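PDB 4PXE: ureidoglycolate hydrolase from Arabidopsis thaliana, which hydrolyses (S)-ureidoglycolate to glyoxylate, ammonium and carbon dioxide with the help of two manganese ions per subunit, a late step of purine breakdown. Local coordinates for residues 214-219 and 396-401. Sequence-based numbering, arbitrary orientation.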
ATOM      1  N   ILE A 214     -15.821  15.406 -25.316  1.00 11.71           N
ATOM      2  CA  ILE A 214     -16.473  16.493 -26.046  1.00 13.00           C
ATOM      3  C   ILE A 214     -16.346  16.387 -27.565  1.00 12.53           C
ATOM      4  O   ILE A 214     -17.352  16.463 -28.278  1.00 13.42           O
ATOM      5  CB  ILE A 214     -15.991  17.876 -25.561  1.00 13.79           C
ATOM      6  CG1 ILE A 214     -16.321  18.070 -24.078  1.00 17.11           C
ATOM      7  CG2 ILE A 214     -16.603  18.983 -26.426  1.00 15.98           C
ATOM      8  CD1 ILE A 214     -17.794  18.135 -23.779  1.00 25.43           C
ATOM      9  N   LEU A 215     -15.133  16.187 -28.069  1.00 11.02           N
ATOM     10  CA  LEU A 215     -14.951  16.109 -29.515  1.00 11.89           C
ATOM     11  C   LEU A 215     -15.704  14.911 -30.070  1.00 13.16           C
ATOM     12  O   LEU A 215     -16.374  15.013 -31.101  1.00 12.61           O
ATOM     13  CB  LEU A 215     -13.468  16.029 -29.885  1.00 10.96           C
ATOM     14  CG  LEU A 215     -12.620  17.257 -29.557  1.00 10.91           C
ATOM     15  CD1 LEU A 215     -11.155  16.933 -29.765  1.00 13.89           C
ATOM     16  CD2 LEU A 215     -13.028  18.468 -30.410  1.00 14.41           C
ATOM     17  N   GLU A 216     -15.614  13.777 -29.385  1.00 11.91           N
ATOM     18  CA  GLU A 216     -16.338  12.602 -29.834  1.00 11.73           C
ATOM     19  C   GLU A 216     -17.851  12.844 -29.836  1.00 13.36           C
ATOM     20  O   GLU A 216     -18.534  12.545 -30.823  1.00 13.96           O
ATOM     21  CB  GLU A 216     -15.983  11.403 -28.955  1.00 13.57           C
ATOM     22  CG  GLU A 216     -16.675  10.128 -29.388  1.00 14.94           C
ATOM     23  CD  GLU A 216     -16.238   8.937 -28.590  1.00 16.94           C
ATOM     24  OE1 GLU A 216     -16.658   8.818 -27.426  1.00 18.29           O
ATOM     25  OE2 GLU A 216     -15.472   8.127 -29.155  1.00 19.97           O
ATOM     26  N   ASP A 217     -18.383  13.399 -28.745  1.00 11.46           N
ATOM     27  CA  ASP A 217     -19.829  13.591 -28.625  1.00 12.65           C
ATOM     28  C   ASP A 217     -20.353  14.560 -29.679  1.00 13.78           C
ATOM     29  O   ASP A 217     -21.466  14.394 -30.176  1.00 16.30           O
ATOM     30  CB  ASP A 217     -20.210  14.132 -27.242  1.00 14.04           C
ATOM     31  CG  ASP A 217     -20.016  13.120 -26.132  1.00 17.83           C
ATOM     32  OD1 ASP A 217     -19.922  11.908 -26.414  1.00 18.01           O
ATOM     33  OD2 ASP A 217     -19.987  13.562 -24.960  1.00 19.71           O
ATOM     34  N   GLU A 218     -19.557  15.572 -30.011  1.00 12.36           N
ATOM     35  CA  GLU A 218     -20.000  16.612 -30.943  1.00 13.84           C
ATOM     36  C   GLU A 218     -19.676  16.288 -32.400  1.00 14.01           C
ATOM     37  O   GLU A 218     -20.042  17.035 -33.309  1.00 16.69           O
ATOM     38  CB  GLU A 218     -19.445  17.976 -30.521  1.00 14.74           C
ATOM     39  CG  GLU A 218     -20.006  18.355 -29.160  1.00 17.37           C
ATOM     40  CD  GLU A 218     -19.579  19.705 -28.634  1.00 21.40           C
ATOM     41  OE1 GLU A 218     -18.932  20.479 -29.363  1.00 24.56           O
ATOM     42  OE2 GLU A 218     -19.912  19.977 -27.456  1.00 27.19           O
ATOM     43  N   GLY A 219     -18.991  15.169 -32.627  1.00 11.83           N
ATOM     44  CA  GLY A 219     -18.618  14.753 -33.972  1.00 12.28           C
ATOM     45  C   GLY A 219     -17.536  15.593 -34.619  1.00 13.20           C
ATOM     46  O   GLY A 219     -17.501  15.732 -35.846  1.00 14.37           O
ATOM     47  N   CYS A 396     -10.997  11.096 -28.147  1.00 12.20           N
ATOM     48  CA  CYS A 396     -10.707   9.784 -27.602  1.00 13.47           C
ATOM     49  C   CYS A 396     -12.000   9.153 -27.126  1.00 13.23           C
ATOM     50  O   CYS A 396     -12.952   9.847 -26.762  1.00 14.67           O
ATOM     51  CB  CYS A 396      -9.623   9.829 -26.510  1.00 14.00           C
ATOM     52  SG  CYS A 396     -10.050  10.775 -25.037  1.00 15.04           S
ATOM     53  N   TYR A 397     -12.010   7.827 -27.161  1.00 12.34           N
ATOM     54  CA  TYR A 397     -13.195   7.032 -26.922  1.00 12.68           C
ATOM     55  C   TYR A 397     -13.755   7.286 -25.532  1.00 13.42           C
ATOM     56  O   TYR A 397     -13.090   7.018 -24.523  1.00 12.82           O
ATOM     57  CB  TYR A 397     -12.834   5.557 -27.089  1.00 13.56           C
ATOM     58  CG  TYR A 397     -14.008   4.625 -26.950  1.00 14.98           C
ATOM     59  CD1 TYR A 397     -15.165   4.820 -27.695  1.00 14.60           C
ATOM     60  CD2 TYR A 397     -13.956   3.535 -26.097  1.00 18.36           C
ATOM     61  CE1 TYR A 397     -16.252   3.963 -27.568  1.00 17.39           C
ATOM     62  CE2 TYR A 397     -15.037   2.672 -25.972  1.00 18.17           C
ATOM     63  CZ  TYR A 397     -16.171   2.890 -26.723  1.00 19.22           C
ATOM     64  OH  TYR A 397     -17.255   2.047 -26.597  1.00 23.58           O
ATOM     65  N   LYS A 398     -14.979   7.809 -25.490  1.00 14.44           N
ATOM     66  CA  LYS A 398     -15.699   8.091 -24.237  1.00 14.36           C
ATOM     67  C   LYS A 398     -14.944   8.991 -23.256  1.00 14.73           C
ATOM     68  O   LYS A 398     -15.311   9.099 -22.082  1.00 16.30           O
ATOM     69  CB  LYS A 398     -16.176   6.793 -23.580  1.00 17.14           C
ATOM     70  CG  LYS A 398     -17.097   6.025 -24.525  1.00 23.32           C
ATOM     71  CD  LYS A 398     -17.765   4.832 -23.905  1.00 27.74           C
ATOM     72  CE  LYS A 398     -18.803   4.271 -24.871  1.00 29.49           C
ATOM     73  NZ  LYS A 398     -19.794   5.303 -25.265  1.00 38.11           N
ATOM     74  N   GLY A 399     -13.905   9.653 -23.754  1.00 13.49           N
ATOM     75  CA  GLY A 399     -13.062  10.474 -22.908  1.00 14.63           C
ATOM     76  C   GLY A 399     -12.134   9.719 -21.980  1.00 16.45           C
ATOM     77  O   GLY A 399     -11.415  10.350 -21.208  1.00 16.02           O
ATOM     78  N   TYR A 400     -12.121   8.390 -22.059  1.00 13.90           N
ATOM     79  CA  TYR A 400     -11.382   7.588 -21.083  1.00 12.75           C
ATOM     80  C   TYR A 400      -9.893   7.908 -21.117  1.00 13.27           C
ATOM     81  O   TYR A 400      -9.291   7.996 -22.189  1.00 12.74           O
ATOM     82  CB  TYR A 400     -11.505   6.099 -21.405  1.00 12.30           C
ATOM     83  CG  TYR A 400     -12.872   5.464 -21.330  1.00 14.61           C
ATOM     84  CD1 TYR A 400     -13.809   5.840 -20.378  1.00 14.71           C
ATOM     85  CD2 TYR A 400     -13.209   4.455 -22.223  1.00 15.74           C
ATOM     86  CE1 TYR A 400     -15.057   5.207 -20.313  1.00 15.79           C
ATOM     87  CE2 TYR A 400     -14.438   3.827 -22.170  1.00 17.54           C
ATOM     88  CZ  TYR A 400     -15.354   4.206 -21.219  1.00 14.69           C
ATOM     89  OH  TYR A 400     -16.584   3.571 -21.189  1.00 21.70           O
ATOM     90  N   SER A 401      -9.293   8.047 -19.939  1.00 13.09           N
ATOM     91  CA  SER A 401      -7.851   8.190 -19.847  1.00 11.19           C
ATOM     92  C   SER A 401      -7.376   7.729 -18.469  1.00 11.70           C
ATOM     93  O   SER A 401      -8.182   7.576 -17.545  1.00 12.72           O
ATOM     94  CB  SER A 401      -7.432   9.633 -20.152  1.00 12.87           C
ATOM     95  OG  SER A 401      -6.039   9.719 -20.387  1.00 13.20           O
TER
HETATM   96  O   HOH W   1     -13.315  13.149 -27.438  1.00 13.72           O
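Glu216 reaches from its short helix to the turn at 397-400, where its OE1 accepts a hydrogen bond from Lys398 N at 2.8 Å. With CG anti to the backbone N (chi1 -178°) and the chain extended beyond it, the carboxylate is carried clear of the helix; the amide meets the syn side of OE1, 32° out of the carboxylate plane. OE2 lies 3.6 Å from Tyr397 CD1, at the ring edge and near its plane, where the weakly positive ring hydrogens suit an anion. Lys398 CG sits over one face of that ring and CB over the Tyr400 ring, so successive carbons of its aliphatic stem each pack on a tyrosine face. Gly399 suits the turn, closed by Tyr400 N bonding to Tyr397 O, because its positive phi favours glycine. In this M20-family hydrolase the contact joins helix 214-218, just after substrate-binding Gln211, to the loop leading from strand 389-394 to manganese ligand His402. Without the carboxylate, as with an alanine at Glu216, Lys398 N is likely to lose its acceptor and the turn its direct tie to the helix. Nearer the helix backbone, a water accepts from Glu216 N at 3.1 Å and Cys396 N at 3.2 Å.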